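PDB 2F4P: hypothetical protein TM1010 from Thermotoga maritima, which is of unknown function but belongs to the cupin superfamily of antiparallel beta-barrel proteins. Local coordinates for residues I71-R76 against I118-Q123; G58-W63 against V135-Y140; K78-E83 against G108-E113; W63-G68 against P128-G133. All coordinates share one frame; numbering follows the deposited sequence.

Contact 1. Residues I71-R76 against I118-Q123; sequences ILIVTR and IGISTQ
Ile-71 to Ile-73 and Ile-118 to Ile-120 pair as neighbouring antiparallel strands of the cupin beta-barrel, buried inside a sheet that also meets the second subunit. Two hydrogen-bonded pairs, Ile-71 with Ile-120 and Ile-73 with Ile-118, each carry two backbone bonds; in the first, Ile-120 N lies 2.8 Å from Ile-71 O. Leu-72 and Gly-119 form the non-hydrogen-bonded pair between them, where Gly-119 CA comes to 3.4 Å from Ile-71 O in a CA-H...O contact. All four isoleucines leave the sheet on one face. Ile-71 and Ile-120 run side by side, their CB atoms 4.1 Å apart. In Ile-73, CG1 sits beside the backbone N (chi1 -57°) and the extended chi2 carries CD1 diagonally to Ile-120 CD1, at 4.0 Å. The same face enters the dimer contact: Ile-120 packs on Ile-120 of the second subunit and Ile-73 on its Phe-18. Leu-72 points from the other face, against Val-97, Ile-99 and His-117. At the far end Thr-75 and Arg-76 both face Val-116 in a classic beta bulge, and the Thr-75 methyl CG2 meets Ile-118 CD1 at 4.0 Å, the two side chains crossing at about a right angle.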
loop_
_atom_site.group_PDB
_atom_site.type_symbol
_atom_site.label_atom_id
_atom_site.label_comp_id
_atom_site.label_asym_id
_atom_site.label_seq_id
_atom_site.Cartn_x
_atom_site.Cartn_y
_atom_site.Cartn_z
ATOM N N ILE A 71 -1.522 5.862 6.295
ATOM C CA ILE A 71 -2.581 5.519 5.368
ATOM C C ILE A 71 -2.918 4.036 5.586
ATOM O O ILE A 71 -2.013 3.198 5.601
ATOM C CB ILE A 71 -2.141 5.752 3.903
ATOM C CG1 ILE A 71 -1.935 7.251 3.624
ATOM C CG2 ILE A 71 -3.182 5.164 2.904
ATOM C CD1 ILE A 71 -1.033 7.507 2.434
ATOM N N LEU A 72 -4.195 3.718 5.769
ATOM C CA LEU A 72 -4.644 2.325 5.859
ATOM C C LEU A 72 -5.441 1.972 4.613
ATOM O O LEU A 72 -6.237 2.781 4.122
ATOM C CB LEU A 72 -5.554 2.094 7.061
ATOM C CG LEU A 72 -5.122 2.666 8.411
ATOM C CD1 LEU A 72 -6.117 2.233 9.470
ATOM C CD2 LEU A 72 -3.729 2.217 8.771
ATOM N N ILE A 73 -5.216 0.756 4.117
ATOM C CA ILE A 73 -5.928 0.226 2.971
ATOM C C ILE A 73 -6.461 -1.132 3.375
ATOM O O ILE A 73 -5.681 -2.061 3.574
ATOM C CB ILE A 73 -5.004 0.076 1.753
ATOM C CG1 ILE A 73 -4.348 1.416 1.400
ATOM C CG2 ILE A 73 -5.789 -0.467 0.592
ATOM C CD1 ILE A 73 -3.257 1.298 0.339
ATOM N N VAL A 74 -7.775 -1.227 3.535
ATOM C CA VAL A 74 -8.420 -2.433 4.048
ATOM C C VAL A 74 -8.606 -3.437 2.934
ATOM O O VAL A 74 -9.188 -3.124 1.897
ATOM C CB VAL A 74 -9.776 -2.092 4.698
ATOM C CG1 VAL A 74 -10.412 -3.349 5.299
ATOM C CG2 VAL A 74 -9.584 -0.988 5.737
ATOM N N THR A 75 -8.097 -4.643 3.145
ATOM C CA THR A 75 -8.138 -5.679 2.116
ATOM C C THR A 75 -9.136 -6.786 2.409
ATOM O O THR A 75 -9.538 -7.491 1.491
ATOM C CB THR A 75 -6.749 -6.311 1.885
ATOM O OG1 THR A 75 -6.261 -6.905 3.093
ATOM C CG2 THR A 75 -5.766 -5.273 1.448
ATOM N N ARG A 76 -9.555 -6.932 3.665
ATOM C CA ARG A 76 -10.463 -7.995 4.029
ATOM C C ARG A 76 -11.118 -7.749 5.371
ATOM O O ARG A 76 -10.500 -7.213 6.291
ATOM C CB ARG A 76 -9.688 -9.312 4.053
ATOM C CG ARG A 76 -10.407 -10.499 4.645
ATOM C CD ARG A 76 -9.877 -11.751 4.008
ATOM N NE ARG A 76 -9.917 -12.933 4.852
ATOM C CZ ARG A 76 -8.964 -13.288 5.716
ATOM N NH1 ARG A 76 -7.903 -12.518 5.909
ATOM N NH2 ARG A 76 -9.083 -14.419 6.414
ATOM N N ILE A 118 -3.358 -3.196 4.706
ATOM C CA ILE A 118 -2.042 -2.656 4.458
ATOM C C ILE A 118 -1.955 -1.337 5.211
ATOM O O ILE A 118 -2.929 -0.571 5.276
ATOM C CB ILE A 118 -1.796 -2.444 2.937
ATOM C CG1 ILE A 118 -1.771 -3.802 2.204
ATOM C CG2 ILE A 118 -0.473 -1.697 2.685
ATOM C CD1 ILE A 118 -2.141 -3.727 0.746
ATOM N N GLY A 119 -0.820 -1.094 5.854
ATOM C CA GLY A 119 -0.564 0.201 6.478
ATOM C C GLY A 119 0.648 0.844 5.851
ATOM O O GLY A 119 1.624 0.147 5.545
ATOM N N ILE A 120 0.578 2.163 5.635
ATOM C CA ILE A 120 1.691 2.928 5.099
ATOM C C ILE A 120 2.019 4.014 6.123
ATOM O O ILE A 120 1.167 4.868 6.401
ATOM C CB ILE A 120 1.331 3.572 3.761
ATOM C CG1 ILE A 120 0.798 2.523 2.793
ATOM C CG2 ILE A 120 2.533 4.271 3.158
ATOM C CD1 ILE A 120 0.179 3.067 1.544
ATOM N N SER A 121 3.201 3.942 6.725
ATOM C CA SER A 121 3.694 5.026 7.579
ATOM C C SER A 121 4.453 6.013 6.670
ATOM O O SER A 121 5.510 5.692 6.140
ATOM C CB SER A 121 4.618 4.503 8.671
ATOM O OG SER A 121 3.960 3.593 9.507
ATOM N N THR A 122 3.904 7.208 6.526
ATOM C CA THR A 122 4.439 8.229 5.659
ATOM C C THR A 122 5.382 9.132 6.441
ATOM O O THR A 122 5.257 9.272 7.674
ATOM C CB THR A 122 3.297 9.037 5.040
ATOM O OG1 THR A 122 2.417 9.518 6.079
ATOM C CG2 THR A 122 2.496 8.141 4.109
ATOM N N GLN A 123 6.312 9.743 5.728
ATOM C CA GLN A 123 7.224 10.740 6.288
ATOM C C GLN A 123 7.864 10.247 7.573
ATOM O O GLN A 123 7.835 10.918 8.601
ATOM C CB GLN A 123 6.482 12.055 6.510
ATOM C CG GLN A 123 5.917 12.618 5.218
ATOM C CD GLN A 123 4.963 13.781 5.429
ATOM O OE1 GLN A 123 5.215 14.866 4.909
ATOM N NE2 GLN A 123 3.821 13.546 6.154
#

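Contact 2. Residues G58-W63 against V135-Y140; sequences GARTHW and VTEEEY
Glu-139 OE1 takes two N-H donors, Trp-63 NE1 at 3.0 Å and the backbone N of Thr-136, which arrive from opposite faces of the carboxylate. The second bond belongs to a capping box at the start of helix 137-144, with Thr-136 OG1 accepting from Glu-139 N in return; the glutamate that completes the box thus also ties the helix start to strand 60-65 of the cupin barrel. Arg-60 makes the other link. Its CG sits between the backbone N and carbonyl carbon (chi1 72°) and the chain bends at chi2, laying the guanidinium flat on Tyr-140 with planes 8° apart and centres 4.3 Å apart, an off-centre cation-pi stack. Arg-60 NH2 gives an almost straight bond to Val-135 O, 2.7 Å away and in the guanidinium plane. NH1 binds Gly-58 O of its own segment, while the salt bridge from NH2 to Glu-137 OE1 is long and its hydrogen bond weak. The stacked tyrosine is held at its far end too, by a bond between its OH and Ala-109 O. A water joins Thr-61 O to Val-135 N, and beside it Val-135 CG2 makes a CH-pi contact over the five-membered ring of Trp-63, 3.8 Å from its centroid.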
loop_
_atom_site.group_PDB
_atom_site.type_symbol
_atom_site.label_atom_id
_atom_site.label_comp_id
_atom_site.label_asym_id
_atom_site.label_seq_id
_atom_site.Cartn_x
_atom_site.Cartn_y
_atom_site.Cartn_z
ATOM N N GLY A 58 -11.856 -8.555 17.902
ATOM C CA GLY A 58 -11.667 -7.944 19.199
ATOM C C GLY A 58 -10.288 -7.305 19.377
ATOM O O GLY A 58 -10.063 -6.584 20.341
ATOM N N ALA A 59 -9.346 -7.611 18.501
ATOM C CA ALA A 59 -7.984 -7.108 18.661
ATOM C C ALA A 59 -7.862 -5.726 18.034
ATOM O O ALA A 59 -8.566 -5.387 17.066
ATOM C CB ALA A 59 -6.972 -8.060 18.060
ATOM N N ARG A 60 -6.963 -4.924 18.610
ATOM C CA ARG A 60 -6.783 -3.549 18.173
ATOM C C ARG A 60 -5.517 -2.942 18.709
ATOM O O ARG A 60 -4.962 -3.385 19.718
ATOM C CB ARG A 60 -7.960 -2.687 18.611
ATOM C CG ARG A 60 -8.041 -2.359 20.103
ATOM C CD ARG A 60 -9.009 -3.206 20.795
ATOM N NE ARG A 60 -9.208 -2.883 22.223
ATOM C CZ ARG A 60 -9.995 -3.597 23.031
ATOM N NH1 ARG A 60 -10.640 -4.663 22.572
ATOM N NH2 ARG A 60 -10.127 -3.266 24.301
ATOM N N THR A 61 -5.101 -1.860 18.077
ATOM C CA THR A 61 -3.967 -1.135 18.539
ATOM C C THR A 61 -4.329 -0.431 19.844
ATOM O O THR A 61 -5.517 -0.174 20.148
ATOM C CB THR A 61 -3.519 -0.043 17.500
ATOM O OG1 THR A 61 -4.510 1.000 17.442
ATOM C CG2 THR A 61 -3.355 -0.620 16.126
ATOM N N HIS A 62 -3.301 -0.090 20.603
ATOM C CA HIS A 62 -3.432 0.964 21.612
ATOM C C HIS A 62 -3.702 2.301 20.918
ATOM O O HIS A 62 -3.520 2.444 19.689
ATOM C CB HIS A 62 -2.149 1.048 22.428
ATOM C CG HIS A 62 -1.908 -0.155 23.282
ATOM N ND1 HIS A 62 -0.845 -0.247 24.153
ATOM C CD2 HIS A 62 -2.598 -1.314 23.404
ATOM C CE1 HIS A 62 -0.894 -1.408 24.778
ATOM N NE2 HIS A 62 -1.942 -2.079 24.335
ATOM N N TRP A 63 -4.087 3.304 21.701
ATOM C CA TRP A 63 -4.063 4.684 21.190
ATOM C C TRP A 63 -2.627 5.073 20.824
ATOM O O TRP A 63 -1.683 4.795 21.581
ATOM C CB TRP A 63 -4.589 5.664 22.230
ATOM C CG TRP A 63 -6.029 5.530 22.597
ATOM C CD1 TRP A 63 -6.536 4.881 23.683
ATOM C CD2 TRP A 63 -7.164 6.073 21.892
ATOM N NE1 TRP A 63 -7.891 4.998 23.712
ATOM C CE2 TRP A 63 -8.312 5.705 22.615
ATOM C CE3 TRP A 63 -7.320 6.797 20.701
ATOM C CZ2 TRP A 63 -9.599 6.079 22.219
ATOM C CZ3 TRP A 63 -8.612 7.176 20.312
ATOM C CH2 TRP A 63 -9.719 6.832 21.072
ATOM N N VAL A 135 -6.854 0.844 24.485
ATOM C CA VAL A 135 -8.234 1.156 24.270
ATOM C C VAL A 135 -8.973 0.240 25.246
ATOM O O VAL A 135 -8.874 -0.994 25.179
ATOM C CB VAL A 135 -8.672 0.941 22.821
ATOM C CG1 VAL A 135 -10.160 1.276 22.643
ATOM C CG2 VAL A 135 -7.811 1.801 21.840
ATOM N N THR A 136 -9.686 0.848 26.185
ATOM C CA THR A 136 -10.297 0.092 27.246
ATOM C C THR A 136 -11.472 -0.730 26.732
ATOM O O THR A 136 -11.996 -0.477 25.664
ATOM C CB THR A 136 -10.774 1.018 28.371
ATOM O OG1 THR A 136 -11.759 1.932 27.869
ATOM C CG2 THR A 136 -9.601 1.792 28.946
ATOM N N GLU A 137 -11.906 -1.714 27.509
ATOM C CA GLU A 137 -13.051 -2.502 27.067
ATOM C C GLU A 137 -14.302 -1.637 26.912
ATOM O O GLU A 137 -15.096 -1.856 26.003
ATOM C CB GLU A 137 -13.307 -3.694 27.992
ATOM C CG GLU A 137 -12.229 -4.791 27.918
ATOM C CD GLU A 137 -12.008 -5.404 26.516
ATOM O OE1 GLU A 137 -12.714 -5.066 25.530
ATOM O OE2 GLU A 137 -11.094 -6.248 26.400
ATOM N N GLU A 138 -14.456 -0.643 27.782
ATOM C CA GLU A 138 -15.565 0.301 27.678
ATOM C C GLU A 138 -15.451 1.157 26.421
ATOM O O GLU A 138 -16.441 1.322 25.696
ATOM C CB GLU A 138 -15.636 1.203 28.924
ATOM N N GLU A 139 -14.253 1.695 26.153
ATOM C CA GLU A 139 -14.056 2.457 24.930
ATOM C C GLU A 139 -14.384 1.558 23.738
ATOM O O GLU A 139 -15.125 1.970 22.850
ATOM C CB GLU A 139 -12.637 3.053 24.839
ATOM C CG GLU A 139 -12.419 4.228 25.807
ATOM C CD GLU A 139 -10.971 4.722 25.881
ATOM O OE1 GLU A 139 -10.054 3.957 25.553
ATOM O OE2 GLU A 139 -10.750 5.877 26.312
ATOM N N TYR A 140 -13.893 0.314 23.743
ATOM C CA TYR A 140 -14.084 -0.576 22.578
ATOM C C TYR A 140 -15.551 -0.962 22.419
ATOM O O TYR A 140 -16.115 -0.870 21.326
ATOM C CB TYR A 140 -13.178 -1.811 22.666
ATOM C CG TYR A 140 -13.268 -2.750 21.474
ATOM C CD1 TYR A 140 -12.650 -2.432 20.257
ATOM C CD2 TYR A 140 -13.961 -3.953 21.567
ATOM C CE1 TYR A 140 -12.724 -3.276 19.171
ATOM C CE2 TYR A 140 -14.043 -4.809 20.496
ATOM C CZ TYR A 140 -13.431 -4.468 19.294
ATOM O OH TYR A 140 -13.524 -5.328 18.241
HETATM O O HOH W 1 -12.684 -7.363 23.258
HETATM O O HOH W 2 -6.085 -1.192 22.749
#

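Contact 3. Residues K78-E83 against G108-E113; sequences KGFYQE and GAAPDE. With EDO (1,2-ethanediol), chain F; EDO (1,2-ethanediol), chain G.
Phe-80 and Gly-108 form an antiparallel hydrogen-bonded pair: Phe-80 N reaches Gly-108 O at 2.9 Å and Gly-108 N returns to Phe-80 O at 3.0 Å. Next along, Gly-79 faces Ala-109, and because Gly-79 has no side chain the strands approach closely enough for Gly-79 CA to lie 3.1 Å from Gly-108 O. A third backbone bond, from Ala-110 N to Lys-78 O, holds the chain as it leaves strand 105-109. Over this joint the Phe-80 ring turns its edge to Ala-110, CE1 standing 3.9 Å from the Ala-110 methyl, with Pro-111 CD a little beyond. The Lys-78 side chain, CG anti to the backbone N (chi1 -178°) and extended to its tip, passes Ala-110 CB with its methylenes and crosses Glu-113 at about a right angle; Lys-78 CB is 3.6 Å from Glu-113 OE1. Further out, helix 137-144 and the chain end cover Phe-80 through Thr-144 and Lys-147, and Tyr-140 packs on Pro-111. At the other end of strand 78-83, Glu-83 N donates to an ethanediol O2 at 2.9 Å, and a second ethanediol accepts from Gln-82 NE2. Tyr-81 OH bonds to the Glu-83 carboxylate. Lys-78 NZ forms its salt bridge with the terminal carboxylate of Lys-147 and reaches Asp-112 OD1 through a water, 2.6 Å from NZ. The joint is therefore held by backbone bonds and apolar packing, while the ammonium group, among several acidic groups, is probably kept charged, and its salt bridge links the C-terminal carboxylate to strand 78-83.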
loop_
_atom_site.group_PDB
_atom_site.type_symbol
_atom_site.label_atom_id
_atom_site.label_comp_id
_atom_site.label_asym_id
_atom_site.label_seq_id
_atom_site.Cartn_x
_atom_site.Cartn_y
_atom_site.Cartn_z
ATOM N N LYS A 78 -13.787 -6.727 8.538
ATOM C CA LYS A 78 -14.506 -5.616 9.118
ATOM C C LYS A 78 -13.736 -5.105 10.322
ATOM O O LYS A 78 -13.273 -5.884 11.165
ATOM C CB LYS A 78 -15.916 -6.043 9.557
ATOM C CG LYS A 78 -16.764 -4.905 10.135
ATOM C CD LYS A 78 -18.180 -5.379 10.494
ATOM C CE LYS A 78 -18.988 -4.306 11.209
ATOM N NZ LYS A 78 -20.219 -4.887 11.833
ATOM N N GLY A 79 -13.571 -3.797 10.384
ATOM C CA GLY A 79 -12.940 -3.185 11.523
ATOM C C GLY A 79 -13.444 -1.814 11.843
ATOM O O GLY A 79 -14.459 -1.370 11.332
ATOM N N PHE A 80 -12.683 -1.148 12.693
ATOM C CA PHE A 80 -13.000 0.174 13.192
ATOM C C PHE A 80 -11.760 1.030 13.245
ATOM O O PHE A 80 -10.661 0.530 13.523
ATOM C CB PHE A 80 -13.593 0.093 14.599
ATOM C CG PHE A 80 -14.938 -0.493 14.618
ATOM C CD1 PHE A 80 -15.100 -1.877 14.607
ATOM C CD2 PHE A 80 -16.057 0.307 14.604
ATOM C CE1 PHE A 80 -16.382 -2.436 14.610
ATOM C CE2 PHE A 80 -17.318 -0.242 14.605
ATOM C CZ PHE A 80 -17.481 -1.623 14.609
ATOM N N TYR A 81 -11.972 2.316 12.960
ATOM C CA TYR A 81 -10.993 3.369 13.118
ATOM C C TYR A 81 -11.621 4.478 13.971
ATOM O O TYR A 81 -12.742 4.872 13.740
ATOM C CB TYR A 81 -10.581 3.926 11.756
ATOM C CG TYR A 81 -9.788 5.218 11.786
ATOM C CD1 TYR A 81 -8.464 5.249 12.211
ATOM C CD2 TYR A 81 -10.378 6.429 11.414
ATOM C CE1 TYR A 81 -7.740 6.416 12.225
ATOM C CE2 TYR A 81 -9.649 7.617 11.439
ATOM C CZ TYR A 81 -8.330 7.605 11.844
ATOM O OH TYR A 81 -7.589 8.773 11.870
ATOM N N GLN A 82 -10.891 4.963 14.964
ATOM C CA GLN A 82 -11.391 6.027 15.808
ATOM C C GLN A 82 -10.306 7.002 16.192
ATOM O O GLN A 82 -9.257 6.601 16.694
ATOM C CB GLN A 82 -12.006 5.463 17.070
ATOM C CG GLN A 82 -12.584 6.564 18.004
ATOM C CD GLN A 82 -13.460 5.991 19.105
ATOM O OE1 GLN A 82 -13.031 5.115 19.871
ATOM N NE2 GLN A 82 -14.691 6.496 19.209
ATOM N N GLU A 83 -10.598 8.287 15.986
ATOM C CA GLU A 83 -9.791 9.388 16.495
ATOM C C GLU A 83 -10.242 9.800 17.893
ATOM O O GLU A 83 -11.417 9.723 18.236
ATOM C CB GLU A 83 -9.866 10.577 15.521
ATOM C CG GLU A 83 -9.260 10.223 14.172
ATOM C CD GLU A 83 -9.427 11.261 13.110
ATOM O OE1 GLU A 83 -9.941 12.345 13.436
ATOM O OE2 GLU A 83 -8.978 11.001 11.961
ATOM N N GLY A 108 -8.623 -1.369 14.531
ATOM C CA GLY A 108 -8.640 -2.782 14.847
ATOM C C GLY A 108 -9.841 -3.489 14.317
ATOM O O GLY A 108 -10.632 -2.933 13.573
ATOM N N ALA A 109 -9.996 -4.740 14.740
ATOM C CA ALA A 109 -11.032 -5.573 14.184
ATOM C C ALA A 109 -12.351 -5.286 14.848
ATOM O O ALA A 109 -12.420 -4.715 15.944
ATOM C CB ALA A 109 -10.676 -7.023 14.354
ATOM N N ALA A 110 -13.405 -5.729 14.182
ATOM C CA ALA A 110 -14.718 -5.838 14.793
ATOM C C ALA A 110 -14.728 -6.923 15.890
ATOM O O ALA A 110 -13.845 -7.775 15.939
ATOM C CB ALA A 110 -15.756 -6.173 13.707
ATOM N N PRO A 111 -15.717 -6.881 16.793
ATOM C CA PRO A 111 -15.790 -7.908 17.831
ATOM C C PRO A 111 -15.951 -9.338 17.286
ATOM O O PRO A 111 -15.599 -10.310 17.973
ATOM C CB PRO A 111 -17.033 -7.519 18.646
ATOM C CG PRO A 111 -17.394 -6.154 18.252
ATOM C CD PRO A 111 -16.752 -5.840 16.944
ATOM N N ASP A 112 -16.492 -9.469 16.075
ATOM C CA ASP A 112 -16.892 -10.791 15.561
ATOM C C ASP A 112 -16.431 -11.066 14.145
ATOM O O ASP A 112 -16.985 -11.938 13.468
ATOM C CB ASP A 112 -18.407 -10.928 15.649
ATOM C CG ASP A 112 -19.146 -9.850 14.874
ATOM O OD1 ASP A 112 -18.506 -9.028 14.179
ATOM O OD2 ASP A 112 -20.387 -9.816 14.996
ATOM N N GLU A 113 -15.405 -10.328 13.719
ATOM C CA GLU A 113 -14.804 -10.503 12.416
ATOM C C GLU A 113 -13.387 -9.940 12.410
ATOM O O GLU A 113 -13.112 -8.917 13.025
ATOM C CB GLU A 113 -15.668 -9.820 11.339
ATOM C CG GLU A 113 -15.285 -10.149 9.935
ATOM C CD GLU A 113 -16.324 -9.711 8.888
ATOM O OE1 GLU A 113 -17.431 -9.253 9.258
ATOM O OE2 GLU A 113 -16.011 -9.817 7.680
HETATM C C1 EDO F . -13.043 9.716 12.233
HETATM O O1 EDO F . -13.096 9.158 10.916
HETATM C C2 EDO F . -12.986 8.508 13.155
HETATM O O2 EDO F . -12.973 8.889 14.524
HETATM C C1 EDO G . -17.813 5.311 19.218
HETATM O O1 EDO G . -18.239 5.874 17.995
HETATM C C2 EDO G . -17.714 6.316 20.345
HETATM O O2 EDO G . -16.828 5.748 21.303
HETATM O O HOH W 3 -19.353 -6.427 13.727
#

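Contact 4. Residues W63-G68 against P128-G133; sequences WHSHPG and PAEWLG
His-64 and Trp-131 make the tight part of this contact, an offset stack in which the imidazole lies over the six-membered ring, centroids 4.1 Å apart and planes at 12°. A chi1 of 65° tucks the His-64 ring back over its own backbone, alongside Trp-131. A bond from His-64 ND1 to His-62 O helps fix the ring's rotation. Two residues on, the Ala-129 methyl presses on a face of His-66 in a CH-pi contact, Ala-129 CB 3.5 Å from His-66 CE1. Antiparallel backbone bonds hold these groups in step: Glu-130 N meets Ser-65 O at 2.7 Å, Ser-65 N returns to Glu-130 O, and beyond the stack Leu-132 N binds Trp-63 O and Trp-63 N binds Gly-133 O. The solvent side is looser. Glu-130 extends outward, only its CB approaching Ser-65 OG at 3.9 Å, and Leu-132 and Pro-128 are likewise exposed. On the inner side, His-66 NE2 hydrogen-bonds to an unidentified ligand that His-64 also meets, too closely to interpret safely; His-105 lies beside His-64. The spacing of Gly-58, His-64 and His-66 fits the first conserved cupin motif, whose histidines line the barrel pocket and bind a metal in many relatives.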
loop_
_atom_site.group_PDB
_atom_site.type_symbol
_atom_site.label_atom_id
_atom_site.label_comp_id
_atom_site.label_asym_id
_atom_site.label_seq_id
_atom_site.Cartn_x
_atom_site.Cartn_y
_atom_site.Cartn_z
ATOM N N TRP A 63 -4.087 3.304 21.701
ATOM C CA TRP A 63 -4.063 4.684 21.190
ATOM C C TRP A 63 -2.627 5.073 20.824
ATOM O O TRP A 63 -1.683 4.795 21.581
ATOM C CB TRP A 63 -4.589 5.664 22.230
ATOM C CG TRP A 63 -6.029 5.530 22.597
ATOM C CD1 TRP A 63 -6.536 4.881 23.683
ATOM C CD2 TRP A 63 -7.164 6.073 21.892
ATOM N NE1 TRP A 63 -7.891 4.998 23.712
ATOM C CE2 TRP A 63 -8.312 5.705 22.615
ATOM C CE3 TRP A 63 -7.320 6.797 20.701
ATOM C CZ2 TRP A 63 -9.599 6.079 22.219
ATOM C CZ3 TRP A 63 -8.612 7.176 20.312
ATOM C CH2 TRP A 63 -9.719 6.832 21.072
ATOM N N HIS A 64 -2.464 5.757 19.689
ATOM C CA HIS A 64 -1.171 6.215 19.276
ATOM C C HIS A 64 -1.295 7.272 18.168
ATOM O O HIS A 64 -2.371 7.493 17.620
ATOM C CB HIS A 64 -0.327 5.024 18.812
ATOM C CG HIS A 64 -0.836 4.333 17.588
ATOM N ND1 HIS A 64 -2.052 3.676 17.534
ATOM C CD2 HIS A 64 -0.252 4.145 16.382
ATOM C CE1 HIS A 64 -2.202 3.142 16.331
ATOM N NE2 HIS A 64 -1.124 3.410 15.617
ATOM N N SER A 65 -0.173 7.873 17.826
ATOM C CA SER A 65 -0.081 8.794 16.703
ATOM C C SER A 65 1.269 8.614 15.994
ATOM O O SER A 65 2.258 8.109 16.583
ATOM C CB SER A 65 -0.242 10.251 17.200
ATOM O OG SER A 65 0.897 10.668 17.951
ATOM N N HIS A 66 1.297 9.047 14.740
ATOM C CA HIS A 66 2.505 9.073 13.938
ATOM C C HIS A 66 2.778 10.527 13.560
ATOM O O HIS A 66 1.927 11.163 12.949
ATOM C CB HIS A 66 2.292 8.305 12.640
ATOM C CG HIS A 66 2.300 6.819 12.811
ATOM N ND1 HIS A 66 3.447 6.070 12.655
ATOM C CD2 HIS A 66 1.324 5.954 13.155
ATOM C CE1 HIS A 66 3.171 4.800 12.889
ATOM N NE2 HIS A 66 1.889 4.702 13.186
ATOM N N PRO A 67 3.973 11.017 13.849
ATOM C CA PRO A 67 4.342 12.367 13.440
ATOM C C PRO A 67 4.197 12.624 11.928
ATOM O O PRO A 67 3.917 13.748 11.517
ATOM C CB PRO A 67 5.816 12.465 13.821
ATOM C CG PRO A 67 6.031 11.472 14.829
ATOM C CD PRO A 67 5.034 10.361 14.624
ATOM N N GLY A 68 4.430 11.600 11.110
ATOM C CA GLY A 68 4.355 11.743 9.676
ATOM C C GLY A 68 3.040 11.352 9.058
ATOM O O GLY A 68 2.853 11.514 7.846
ATOM N N PRO A 128 9.188 8.309 15.059
ATOM C CA PRO A 128 8.492 7.060 15.248
ATOM C C PRO A 128 7.119 7.289 15.855
ATOM O O PRO A 128 6.825 8.357 16.410
ATOM C CB PRO A 128 9.401 6.304 16.228
ATOM C CG PRO A 128 10.046 7.373 17.032
ATOM C CD PRO A 128 10.190 8.557 16.116
ATOM N N ALA A 129 6.305 6.260 15.809
ATOM C CA ALA A 129 4.988 6.327 16.415
ATOM C C ALA A 129 5.121 6.640 17.881
ATOM O O ALA A 129 6.091 6.227 18.549
ATOM C CB ALA A 129 4.276 5.022 16.236
ATOM N N GLU A 130 4.164 7.397 18.389
ATOM C CA GLU A 130 4.081 7.652 19.790
ATOM C C GLU A 130 2.922 6.830 20.337
ATOM O O GLU A 130 1.761 7.042 19.957
ATOM C CB GLU A 130 3.832 9.115 20.014
ATOM C CG GLU A 130 3.584 9.466 21.386
ATOM C CD GLU A 130 3.873 10.936 21.611
ATOM O OE1 GLU A 130 3.975 11.731 20.627
ATOM O OE2 GLU A 130 4.030 11.273 22.780
ATOM N N TRP A 131 3.256 5.916 21.232
ATOM C CA TRP A 131 2.307 4.962 21.779
ATOM C C TRP A 131 1.794 5.435 23.135
ATOM O O TRP A 131 2.570 5.809 24.021
ATOM C CB TRP A 131 2.923 3.550 21.848
ATOM C CG TRP A 131 3.164 2.961 20.510
ATOM C CD1 TRP A 131 4.337 2.944 19.829
ATOM C CD2 TRP A 131 2.216 2.290 19.686
ATOM N NE1 TRP A 131 4.173 2.341 18.616
ATOM C CE2 TRP A 131 2.883 1.908 18.510
ATOM C CE3 TRP A 131 0.863 1.966 19.828
ATOM C CZ2 TRP A 131 2.238 1.242 17.472
ATOM C CZ3 TRP A 131 0.234 1.308 18.807
ATOM C CH2 TRP A 131 0.917 0.957 17.637
ATOM N N LEU A 132 0.475 5.438 23.274
ATOM C CA LEU A 132 -0.213 5.908 24.469
ATOM C C LEU A 132 -0.926 4.710 25.153
ATOM O O LEU A 132 -0.433 3.581 25.089
ATOM C CB LEU A 132 -1.151 7.057 24.097
ATOM C CG LEU A 132 -0.441 8.138 23.254
ATOM C CD1 LEU A 132 -1.393 9.143 22.653
ATOM C CD2 LEU A 132 0.631 8.866 24.058
ATOM N N GLY A 133 -2.072 4.938 25.783
ATOM C CA GLY A 133 -2.763 3.886 26.516
ATOM C C GLY A 133 -3.534 2.892 25.676
ATOM O O GLY A 133 -3.826 3.127 24.506
#

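Overall arrangement
Along the chain the contacts nest: contact 3 lies within the loop closed by contact 1, contact 1 within that of contact 4, and contact 4 within that of contact 2. Contact 1 belongs to one sheet of the cupin barrel; contacts 3 and 4 pair strands of the other, and contact 2 sets helix 137-144 against it. Contacts 2 and 3 are closest, centres about 9 Å apart, joined by Ala-59 O with Ala-109 N; contacts 2 and 4 share Trp-63 and strand 60-65. Contacts 1 and 4, centres about 15 Å apart, meet where Thr-122 and Gln-123 bind Gly-68 O. The ligand-facing histidines lie on the sheet that strand 130-131 joins, while contact 1 faces the dimer partner.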